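Local coordinates for SusD superfamily protein (Bacteroides thetaiotaomicron VPI-5482, PDB 3HDX) that probably binds polysaccharide at the outer membrane of the bacterium, as other SusD-family proteins do, to support carbohydrate uptake, at residues Y219-F222 and I223-A227; Y234-I237 and A238-T241; G274-E277 and Q278-A282; S400-D404 and F405-R409. One frame throughout, in Å; residues are numbered along the deposited sequence.

Interaction 1 of 4, residues Y219-F222 and I223-A227; sequences YSAF and IIDHA
F222 and H226, four residues apart on helix 213-226, lay their rings together in an offset stack. The centroids are 3.9 Å apart and the planes are inclined at 21°. H226 ND1 sits over the centre of the phenyl ring, while F222 CZ lies over the imidazole face, shifted toward its rim; the closest atoms are F222 CE1 and H226 CE1, at 3.2 Å. F222 carries CG anti to its backbone N (chi1 -170°), which swings the phenyl ring along the helix to the place where H226 arrives one turn later. The imidazole is also held by its edge: ND1 donates to F222 O at 2.8 Å, with the oxygen almost in the ring plane, so the bond and the stack together fix the rotation of H226. The same oxygen takes only a weak bond from H226 N. Y200 of helix 196-209 meets the F222 ring, and Y172 touches both F222 and H226. The stack is tight in itself but only partly buried; the buried side is that of I223, whose CG1 lies 3.3 Å from Y219 O. The other flank is looser. There D225, exposed, brings OD2 to 3.2 Å from A221 O; both are acceptors and do not bond, and the backbone bond from D225 N to A221 O at 2.9 Å does the joining. The arrangement is an i to i+4 aromatic stack along an alpha-helix, set among the packed helices that make up the SusD fold.

Interaction 2 of 4, residues Y234-I237 and A238-T241; sequences YTSI and ADLT
S236 OG accepts from D239 N at 3.1 Å, the N-cap bond that starts helix 237-241. The hydroxyl reaches it because chi1 of 70° sets OG between the backbone N and the carbonyl carbon, turned in over the first turn. The D239 CG lies anti to its carbonyl carbon (chi1 -72°), which brings the carboxylate beside the serine. A direct bond from S236 N to the aspartate would complete a capping box; here a water takes that place, accepting from S236 N and donating to D239 OD2 at 2.7 Å. T235 contributes its methyl. CG2 packs 3.5 Å from D239 C and 3.9 Å from L240 CB, while the backbone of T235 is tied to E364 and R394. At the far end T241 grips I237 O twice: OG1 donates at 2.8 Å and N at 3.2 Å, the two donors coming from opposite faces of the carbonyl plane. With chi1 at 61° the T241 hydroxyl turns to that oxygen, and T241 CG2 comes to 4.1 Å from I237 CD1, whose branch also lies near L240 CD2. I237 and T241 both face Y323, and L240 covers L246. The chemistry implies that D239 N is satisfied by the serine hydroxyl, S236 N, just ahead of the helix, by a water, and the I237 carbonyl by a hydroxyl as well as an amide; the D239 carboxylate, close to the start of the helix, is likely to interact favourably with the N-H groups there.

Interaction 3 of 4, residues G274-E277 and Q278-A282; sequences GHLE and QLTLA
Q278 runs out alongside the backbone of H275, its chain extended beyond CG, with CB 3.4 Å from H275 O. Its NE2 lies at the edge of the H275 ring, near the ring plane, 4.2 Å from CD2, and OE1 accepts from N33 ND2. Without the amide, as with an alanine here, N33 ND2 would probably lose this acceptor and a gap would open beside H275. Q278 N donates to H275 O from above the carbonyl plane, 3.1 Å away. L279 follows, its N bonded to L276 O at 2.8 Å, while its side chain meets I293 of strand 293-294. The pattern is that of a short helix of little more than one turn, 276-280, in which three-residue and four-residue bonds mix: L276 O also accepts from T280 N, now in the carbonyl plane. T280 CG2 presses on L276 CG at 3.7 Å, the two side chains crossing at about a right angle against F335. L281 leaves the helix. Its N still bonds E277 O at 3.0 Å, and CD1 lies 3.6 Å from E277 CG, the two side chains side by side and pointing the same way; beyond CG the buried carboxylate is held by S356 OG and I340 N.

Interaction 4 of 4, residues S400-D404 and F405-R409; sequences SFKKD and FGNNR
F401 takes the backbone of N407 over its ring: N407 CA stands 3.5 Å from the ring centroid, 11° off the normal, a CH-pi contact. The motif is a short helix, 401-405, turned out through a type I' beta turn, F405 to N408, into helix 409-423. The turn is closed by N408 N giving to F405 O at 3.0 Å. Two helix carbonyls are taken up by the chain that leaves: F401 O accepts from N407 N at 3.0 Å and weakly from F405 N, and K402 O accepts from G406 N at 2.9 Å; the N407 and G406 donors both come from above the carbonyl planes. G406 and N407 both have positive phi, which bends the chain back over the helix. At the other end S400, the N-cap residue, gives its N to D404 OD2 at 2.9 Å, through the lone pair away from OD1, and its O takes D404 N. OD1 forms a salt bridge with R397, so both aspartate oxygens are engaged. N408 OD1 caps S411 N, and R409 NE goes to C375 O. F401 also reaches T381 and V384 of helix 380-391 and L412 of helix 409-423; a glycine in its place would probably open a gap between these helices and take the support from under N407. The F405 side chain crosses that of F401 at about a right angle, and its ring edge meets F401 CA. N407 OD1 ends 3.2 Å from K402 N, at an angle too poor for a hydrogen bond.

In the fold
Along the chain the four local contacts come in series. Interactions 1 and 2 belong to consecutive helices, 213-226 and 237-241; their centres are 20 Å apart but their nearest atoms only about 4 Å, and both touch helix 363-376. Interaction 3 lies 20 Å from interaction 2, centre to centre, and on the opposite side of the chain's centre from interaction 1, 32 Å away; T241 and E277 bond to K339 and I340, neighbours in one loop. Interaction 4, a surface turn joined to helices 380-391 and 409-423, lies about 31 Å from the chain's centre. Three sit on short helices and one in the last turns of helix 213-226, in a chain about half helical.

Interaction 1 of 4, residues Y219-F222 and I223-A227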
loop_
_atom_site.group_PDB
_atom_site.type_symbol
_atom_site.label_atom_id
_atom_site.label_comp_id
_atom_site.label_asym_id
_atom_site.label_seq_id
_atom_site.Cartn_x
_atom_site.Cartn_y
_atom_site.Cartn_z
ATOM N N TYR A 219 11.920 13.120 1.073
ATOM C CA TYR A 219 11.989 11.682 0.888
ATOM C C TYR A 219 11.481 11.232 -0.475
ATOM O O TYR A 219 12.077 10.353 -1.097
ATOM C CB TYR A 219 11.247 10.928 2.009
ATOM C CG TYR A 219 11.852 11.100 3.389
ATOM C CD1 TYR A 219 13.231 10.977 3.596
ATOM C CD2 TYR A 219 11.044 11.331 4.500
ATOM C CE1 TYR A 219 13.773 11.123 4.876
ATOM C CE2 TYR A 219 11.576 11.448 5.764
ATOM C CZ TYR A 219 12.942 11.359 5.945
ATOM O OH TYR A 219 13.490 11.452 7.220
ATOM N N SER A 220 10.383 11.820 -0.954
ATOM C CA SER A 220 9.864 11.487 -2.289
ATOM C C SER A 220 10.916 11.852 -3.347
ATOM O O SER A 220 11.164 11.096 -4.302
ATOM C CB SER A 220 8.547 12.233 -2.558
ATOM O OG SER A 220 7.524 11.857 -1.653
ATOM N N ALA A 221 11.537 13.023 -3.178
ATOM C CA ALA A 221 12.615 13.476 -4.084
ATOM C C ALA A 221 13.768 12.475 -4.098
ATOM O O ALA A 221 14.264 12.086 -5.141
ATOM C CB ALA A 221 13.108 14.885 -3.688
ATOM N N PHE A 222 14.136 11.987 -2.930
ATOM C CA PHE A 222 15.257 11.059 -2.822
ATOM C C PHE A 222 14.946 9.783 -3.610
ATOM O O PHE A 222 15.777 9.253 -4.341
ATOM C CB PHE A 222 15.579 10.729 -1.359
ATOM C CG PHE A 222 16.842 9.973 -1.191
ATOM C CD1 PHE A 222 18.043 10.662 -1.036
ATOM C CD2 PHE A 222 16.861 8.592 -1.240
ATOM C CE1 PHE A 222 19.266 9.960 -0.929
ATOM C CE2 PHE A 222 18.067 7.866 -1.179
ATOM C CZ PHE A 222 19.278 8.569 -0.991
ATOM N N ILE A 223 13.725 9.291 -3.457
ATOM C CA ILE A 223 13.287 8.108 -4.182
ATOM C C ILE A 223 13.347 8.277 -5.703
ATOM O O ILE A 223 13.907 7.448 -6.423
ATOM C CB ILE A 223 11.853 7.671 -3.741
ATOM C CG1 ILE A 223 11.838 7.265 -2.269
ATOM C CG2 ILE A 223 11.355 6.515 -4.606
ATOM C CD1 ILE A 223 10.426 7.342 -1.653
ATOM N N ILE A 224 12.772 9.378 -6.176
ATOM C CA ILE A 224 12.749 9.676 -7.601
ATOM C C ILE A 224 14.157 9.791 -8.157
ATOM O O ILE A 224 14.467 9.235 -9.236
ATOM C CB ILE A 224 11.954 10.982 -7.867
ATOM C CG1 ILE A 224 10.461 10.738 -7.571
ATOM C CG2 ILE A 224 12.143 11.478 -9.312
ATOM C CD1 ILE A 224 9.621 11.985 -7.321
ATOM N N ASP A 225 15.009 10.466 -7.390
ATOM C CA ASP A 225 16.387 10.706 -7.830
ATOM C C ASP A 225 17.269 9.469 -7.774
ATOM O O ASP A 225 18.312 9.479 -8.395
ATOM C CB ASP A 225 17.006 11.874 -7.075
ATOM C CG ASP A 225 16.320 13.207 -7.370
ATOM O OD1 ASP A 225 15.694 13.336 -8.462
ATOM O OD2 ASP A 225 16.413 14.108 -6.496
ATOM N N HIS A 226 16.898 8.444 -7.008
ATOM C CA HIS A 226 17.672 7.213 -6.952
ATOM C C HIS A 226 16.971 6.000 -7.541
ATOM O O HIS A 226 17.456 4.873 -7.368
ATOM C CB HIS A 226 18.065 6.943 -5.500
ATOM C CG HIS A 226 19.005 7.963 -4.962
ATOM N ND1 HIS A 226 18.573 9.177 -4.500
ATOM C CD2 HIS A 226 20.361 8.006 -4.956
ATOM C CE1 HIS A 226 19.622 9.886 -4.113
ATOM N NE2 HIS A 226 20.722 9.195 -4.376
ATOM N N ALA A 227 15.878 6.219 -8.280
ATOM C CA ALA A 227 15.068 5.099 -8.790
ATOM C C ALA A 227 15.899 4.098 -9.611
ATOM O O ALA A 227 15.677 2.884 -9.542
ATOM C CB ALA A 227 13.909 5.640 -9.636
#

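Interaction 2 of 4, residues Y234-I237 and A238-T241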
loop_
_atom_site.group_PDB
_atom_site.type_symbol
_atom_site.label_atom_id
_atom_site.label_comp_id
_atom_site.label_asym_id
_atom_site.label_seq_id
_atom_site.Cartn_x
_atom_site.Cartn_y
_atom_site.Cartn_z
ATOM N N TYR A 234 8.963 4.367 -14.576
ATOM C CA TYR A 234 7.571 4.673 -14.839
ATOM C C TYR A 234 7.063 3.576 -15.784
ATOM O O TYR A 234 7.756 3.165 -16.741
ATOM C CB TYR A 234 7.419 6.057 -15.455
ATOM C CG TYR A 234 7.793 7.166 -14.486
ATOM C CD1 TYR A 234 6.894 7.635 -13.530
ATOM C CD2 TYR A 234 9.072 7.749 -14.512
ATOM C CE1 TYR A 234 7.238 8.643 -12.657
ATOM C CE2 TYR A 234 9.423 8.778 -13.640
ATOM C CZ TYR A 234 8.477 9.224 -12.710
ATOM O OH TYR A 234 8.858 10.196 -11.838
ATOM N N THR A 235 5.854 3.130 -15.533
ATOM C CA THR A 235 5.274 1.982 -16.220
ATOM C C THR A 235 4.259 2.449 -17.279
ATOM O O THR A 235 3.416 3.328 -17.018
ATOM C CB THR A 235 4.627 1.010 -15.194
ATOM O OG1 THR A 235 5.590 0.605 -14.215
ATOM C CG2 THR A 235 4.010 -0.221 -15.859
ATOM N N SER A 236 4.367 1.880 -18.478
ATOM C CA SER A 236 3.410 2.154 -19.531
ATOM C C SER A 236 2.062 1.529 -19.174
ATOM O O SER A 236 1.962 0.589 -18.346
ATOM C CB SER A 236 3.897 1.550 -20.855
ATOM O OG SER A 236 3.839 0.124 -20.834
ATOM N N ILE A 237 1.006 2.037 -19.797
ATOM C CA ILE A 237 -0.331 1.486 -19.525
ATOM C C ILE A 237 -0.406 -0.030 -19.826
ATOM O O ILE A 237 -1.029 -0.777 -19.065
ATOM C CB ILE A 237 -1.468 2.296 -20.217
ATOM C CG1 ILE A 237 -2.839 1.853 -19.667
ATOM C CG2 ILE A 237 -1.360 2.172 -21.767
ATOM C CD1 ILE A 237 -3.067 2.097 -18.153
ATOM N N ALA A 238 0.222 -0.460 -20.924
ATOM C CA ALA A 238 0.232 -1.878 -21.282
ATOM C C ALA A 238 0.939 -2.702 -20.207
ATOM O O ALA A 238 0.437 -3.744 -19.781
ATOM C CB ALA A 238 0.876 -2.117 -22.651
ATOM N N ASP A 239 2.100 -2.236 -19.775
ATOM C CA ASP A 239 2.882 -2.953 -18.720
ATOM C C ASP A 239 2.219 -2.893 -17.345
ATOM O O ASP A 239 2.396 -3.801 -16.531
ATOM C CB ASP A 239 4.326 -2.443 -18.652
ATOM C CG ASP A 239 5.187 -2.877 -19.851
ATOM O OD1 ASP A 239 4.809 -3.829 -20.592
ATOM O OD2 ASP A 239 6.280 -2.286 -20.050
ATOM N N LEU A 240 1.430 -1.863 -17.097
ATOM C CA LEU A 240 0.741 -1.781 -15.824
ATOM C C LEU A 240 -0.358 -2.824 -15.715
ATOM O O LEU A 240 -0.549 -3.396 -14.653
ATOM C CB LEU A 240 0.145 -0.384 -15.628
ATOM C CG LEU A 240 -0.616 -0.081 -14.338
ATOM C CD1 LEU A 240 0.291 -0.252 -13.101
ATOM C CD2 LEU A 240 -1.216 1.323 -14.413
ATOM N N THR A 241 -1.050 -3.064 -16.824
ATOM C CA THR A 241 -2.271 -3.856 -16.839
ATOM C C THR A 241 -2.141 -5.269 -17.405
ATOM O O THR A 241 -3.068 -6.073 -17.251
ATOM C CB THR A 241 -3.355 -3.081 -17.644
ATOM O OG1 THR A 241 -2.916 -2.871 -19.001
ATOM C CG2 THR A 241 -3.673 -1.756 -16.985
HETATM O O HOH W 1 6.675 0.206 -19.059
#

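Interaction 3 of 4, residues G274-E277 and Q278-A282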
loop_
_atom_site.group_PDB
_atom_site.type_symbol
_atom_site.label_atom_id
_atom_site.label_comp_id
_atom_site.label_asym_id
_atom_site.label_seq_id
_atom_site.Cartn_x
_atom_site.Cartn_y
_atom_site.Cartn_z
ATOM N N GLY A 274 -5.659 -13.527 -0.349
ATOM C CA GLY A 274 -6.212 -12.232 -0.848
ATOM C C GLY A 274 -5.682 -11.542 -2.147
ATOM O O GLY A 274 -4.489 -11.198 -2.311
ATOM N N HIS A 275 -6.608 -11.280 -3.070
ATOM C CA HIS A 275 -6.323 -10.663 -4.377
ATOM C C HIS A 275 -7.519 -9.822 -4.797
ATOM O O HIS A 275 -8.670 -10.255 -4.633
ATOM C CB HIS A 275 -6.141 -11.771 -5.426
ATOM C CG HIS A 275 -4.965 -12.648 -5.153
ATOM N ND1 HIS A 275 -3.676 -12.315 -5.534
ATOM C CD2 HIS A 275 -4.857 -13.766 -4.388
ATOM C CE1 HIS A 275 -2.842 -13.232 -5.064
ATOM N NE2 HIS A 275 -3.531 -14.121 -4.369
ATOM N N LEU A 276 -7.271 -8.637 -5.356
ATOM C CA LEU A 276 -8.363 -7.777 -5.808
ATOM C C LEU A 276 -9.290 -8.502 -6.780
ATOM O O LEU A 276 -10.499 -8.290 -6.768
ATOM C CB LEU A 276 -7.858 -6.501 -6.506
ATOM C CG LEU A 276 -8.916 -5.525 -7.041
ATOM C CD1 LEU A 276 -9.784 -4.975 -5.873
ATOM C CD2 LEU A 276 -8.297 -4.391 -7.857
ATOM N N GLU A 277 -8.689 -9.302 -7.649
ATOM C CA GLU A 277 -9.447 -10.091 -8.639
ATOM C C GLU A 277 -10.618 -10.887 -8.053
ATOM O O GLU A 277 -11.605 -11.107 -8.734
ATOM C CB GLU A 277 -8.540 -11.079 -9.386
ATOM C CG GLU A 277 -7.460 -10.481 -10.254
ATOM C CD GLU A 277 -6.110 -10.344 -9.583
ATOM O OE1 GLU A 277 -6.037 -10.119 -8.364
ATOM O OE2 GLU A 277 -5.102 -10.458 -10.282
ATOM N N GLN A 278 -10.505 -11.353 -6.814
ATOM C CA GLN A 278 -11.617 -12.038 -6.146
ATOM C C GLN A 278 -12.880 -11.151 -6.102
ATOM O O GLN A 278 -14.028 -11.651 -6.279
ATOM C CB GLN A 278 -11.218 -12.479 -4.741
ATOM C CG GLN A 278 -10.161 -13.566 -4.739
ATOM C CD GLN A 278 -9.478 -13.830 -3.386
ATOM O OE1 GLN A 278 -9.578 -13.032 -2.450
ATOM N NE2 GLN A 278 -8.735 -14.967 -3.297
ATOM N N LEU A 279 -12.660 -9.848 -5.897
ATOM C CA LEU A 279 -13.722 -8.878 -5.840
ATOM C C LEU A 279 -14.120 -8.288 -7.186
ATOM O O LEU A 279 -15.274 -7.930 -7.365
ATOM C CB LEU A 279 -13.327 -7.717 -4.888
ATOM C CG LEU A 279 -13.113 -8.076 -3.410
ATOM C CD1 LEU A 279 -12.432 -6.902 -2.661
ATOM C CD2 LEU A 279 -14.421 -8.505 -2.745
ATOM N N THR A 280 -13.189 -8.192 -8.137
ATOM C CA THR A 280 -13.457 -7.478 -9.388
ATOM C C THR A 280 -13.705 -8.307 -10.621
ATOM O O THR A 280 -14.446 -7.853 -11.486
ATOM C CB THR A 280 -12.279 -6.516 -9.691
ATOM O OG1 THR A 280 -11.058 -7.258 -9.761
ATOM C CG2 THR A 280 -12.223 -5.363 -8.635
ATOM N N LEU A 281 -13.097 -9.482 -10.747
ATOM C CA LEU A 281 -13.233 -10.217 -11.997
ATOM C C LEU A 281 -14.513 -11.027 -12.125
ATOM O O LEU A 281 -15.075 -11.521 -11.158
ATOM C CB LEU A 281 -11.995 -11.065 -12.281
ATOM C CG LEU A 281 -10.633 -10.344 -12.400
ATOM C CD1 LEU A 281 -9.553 -11.260 -13.071
ATOM C CD2 LEU A 281 -10.716 -8.950 -13.162
ATOM N N ALA A 282 -14.946 -11.143 -13.370
ATOM C CA ALA A 282 -16.116 -11.948 -13.750
ATOM C C ALA A 282 -15.924 -12.354 -15.217
ATOM O O ALA A 282 -14.907 -12.045 -15.840
ATOM C CB ALA A 282 -17.404 -11.168 -13.564
HETATM O O HOH W 2 -13.397 -13.190 -9.477
#

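Interaction 4 of 4, residues S400-D404 and F405-R409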
loop_
_atom_site.group_PDB
_atom_site.type_symbol
_atom_site.label_atom_id
_atom_site.label_comp_id
_atom_site.label_asym_id
_atom_site.label_seq_id
_atom_site.Cartn_x
_atom_site.Cartn_y
_atom_site.Cartn_z
ATOM N N SER A 400 -0.797 23.703 -17.118
ATOM C CA SER A 400 -0.009 24.797 -16.557
ATOM C C SER A 400 -0.798 25.476 -15.451
ATOM O O SER A 400 -2.036 25.581 -15.471
ATOM C CB SER A 400 0.448 25.767 -17.640
ATOM O OG SER A 400 -0.667 26.420 -18.176
ATOM N N PHE A 401 -0.067 25.958 -14.453
ATOM C CA PHE A 401 -0.694 26.515 -13.253
ATOM C C PHE A 401 -1.630 27.717 -13.539
ATOM O O PHE A 401 -2.763 27.740 -13.040
ATOM C CB PHE A 401 0.399 26.812 -12.199
ATOM C CG PHE A 401 -0.110 27.109 -10.815
ATOM C CD1 PHE A 401 -1.159 26.371 -10.239
ATOM C CD2 PHE A 401 0.518 28.079 -10.021
ATOM C CE1 PHE A 401 -1.606 26.634 -8.955
ATOM C CE2 PHE A 401 0.080 28.306 -8.686
ATOM C CZ PHE A 401 -0.971 27.587 -8.171
ATOM N N LYS A 402 -1.175 28.668 -14.369
ATOM C CA LYS A 402 -2.018 29.845 -14.662
ATOM C C LYS A 402 -3.180 29.543 -15.583
ATOM O O LYS A 402 -4.349 29.761 -15.219
ATOM C CB LYS A 402 -1.168 31.003 -15.205
ATOM C CG LYS A 402 -1.941 32.276 -15.432
ATOM C CD LYS A 402 -0.981 33.388 -15.883
ATOM C CE LYS A 402 -1.743 34.611 -16.355
ATOM N NZ LYS A 402 -2.759 35.130 -15.371
ATOM N N LYS A 403 -2.875 28.984 -16.746
ATOM C CA LYS A 403 -3.907 28.704 -17.763
ATOM C C LYS A 403 -4.970 27.722 -17.294
ATOM O O LYS A 403 -6.165 27.950 -17.539
ATOM C CB LYS A 403 -3.268 28.192 -19.054
ATOM C CG LYS A 403 -4.219 27.996 -20.238
ATOM C CD LYS A 403 -3.476 27.403 -21.426
ATOM C CE LYS A 403 -2.981 26.008 -21.058
ATOM N NZ LYS A 403 -2.218 25.322 -22.129
ATOM N N ASP A 404 -4.539 26.644 -16.617
ATOM C CA ASP A 404 -5.486 25.567 -16.234
ATOM C C ASP A 404 -6.027 25.614 -14.819
ATOM O O ASP A 404 -7.106 25.036 -14.564
ATOM C CB ASP A 404 -4.852 24.222 -16.544
ATOM C CG ASP A 404 -4.498 24.102 -17.989
ATOM O OD1 ASP A 404 -5.408 24.357 -18.811
ATOM O OD2 ASP A 404 -3.380 23.728 -18.350
ATOM N N PHE A 405 -5.331 26.316 -13.921
ATOM C CA PHE A 405 -5.768 26.383 -12.496
ATOM C C PHE A 405 -5.927 27.783 -11.974
ATOM O O PHE A 405 -6.305 27.945 -10.809
ATOM C CB PHE A 405 -4.812 25.570 -11.596
ATOM C CG PHE A 405 -4.636 24.157 -12.049
ATOM C CD1 PHE A 405 -5.585 23.177 -11.717
ATOM C CD2 PHE A 405 -3.552 23.808 -12.858
ATOM C CE1 PHE A 405 -5.438 21.869 -12.210
ATOM C CE2 PHE A 405 -3.402 22.528 -13.323
ATOM C CZ PHE A 405 -4.338 21.546 -13.004
ATOM N N GLY A 406 -5.689 28.797 -12.808
ATOM C CA GLY A 406 -5.773 30.200 -12.370
ATOM C C GLY A 406 -4.855 30.537 -11.208
ATOM O O GLY A 406 -5.206 31.388 -10.393
ATOM N N ASN A 407 -3.701 29.847 -11.117
ATOM C CA ASN A 407 -2.768 29.990 -10.007
ATOM C C ASN A 407 -3.412 29.702 -8.632
ATOM O O ASN A 407 -2.961 30.209 -7.612
ATOM C CB ASN A 407 -2.060 31.375 -10.041
ATOM C CG ASN A 407 -1.142 31.550 -11.268
ATOM O OD1 ASN A 407 -0.646 30.597 -11.835
ATOM N ND2 ASN A 407 -0.900 32.793 -11.652
ATOM N N ASN A 408 -4.421 28.835 -8.622
ATOM C CA ASN A 408 -5.167 28.491 -7.404
ATOM C C ASN A 408 -4.581 27.174 -6.866
ATOM O O ASN A 408 -4.768 26.115 -7.476
ATOM C CB ASN A 408 -6.656 28.404 -7.680
ATOM C CG ASN A 408 -7.468 28.173 -6.433
ATOM O OD1 ASN A 408 -7.212 27.251 -5.690
ATOM N ND2 ASN A 408 -8.489 29.012 -6.209
ATOM N N ARG A 409 -3.906 27.277 -5.729
ATOM C CA ARG A 409 -3.248 26.126 -5.049
ATOM C C ARG A 409 -4.238 24.995 -4.762
ATOM O O ARG A 409 -3.938 23.826 -5.026
ATOM C CB ARG A 409 -2.574 26.592 -3.729
ATOM C CG ARG A 409 -1.995 25.522 -2.798
ATOM C CD ARG A 409 -1.554 26.195 -1.425
ATOM N NE ARG A 409 -1.283 25.265 -0.305
ATOM C CZ ARG A 409 -2.168 24.810 0.609
ATOM N NH1 ARG A 409 -3.460 25.173 0.611
ATOM N NH2 ARG A 409 -1.752 23.971 1.566
#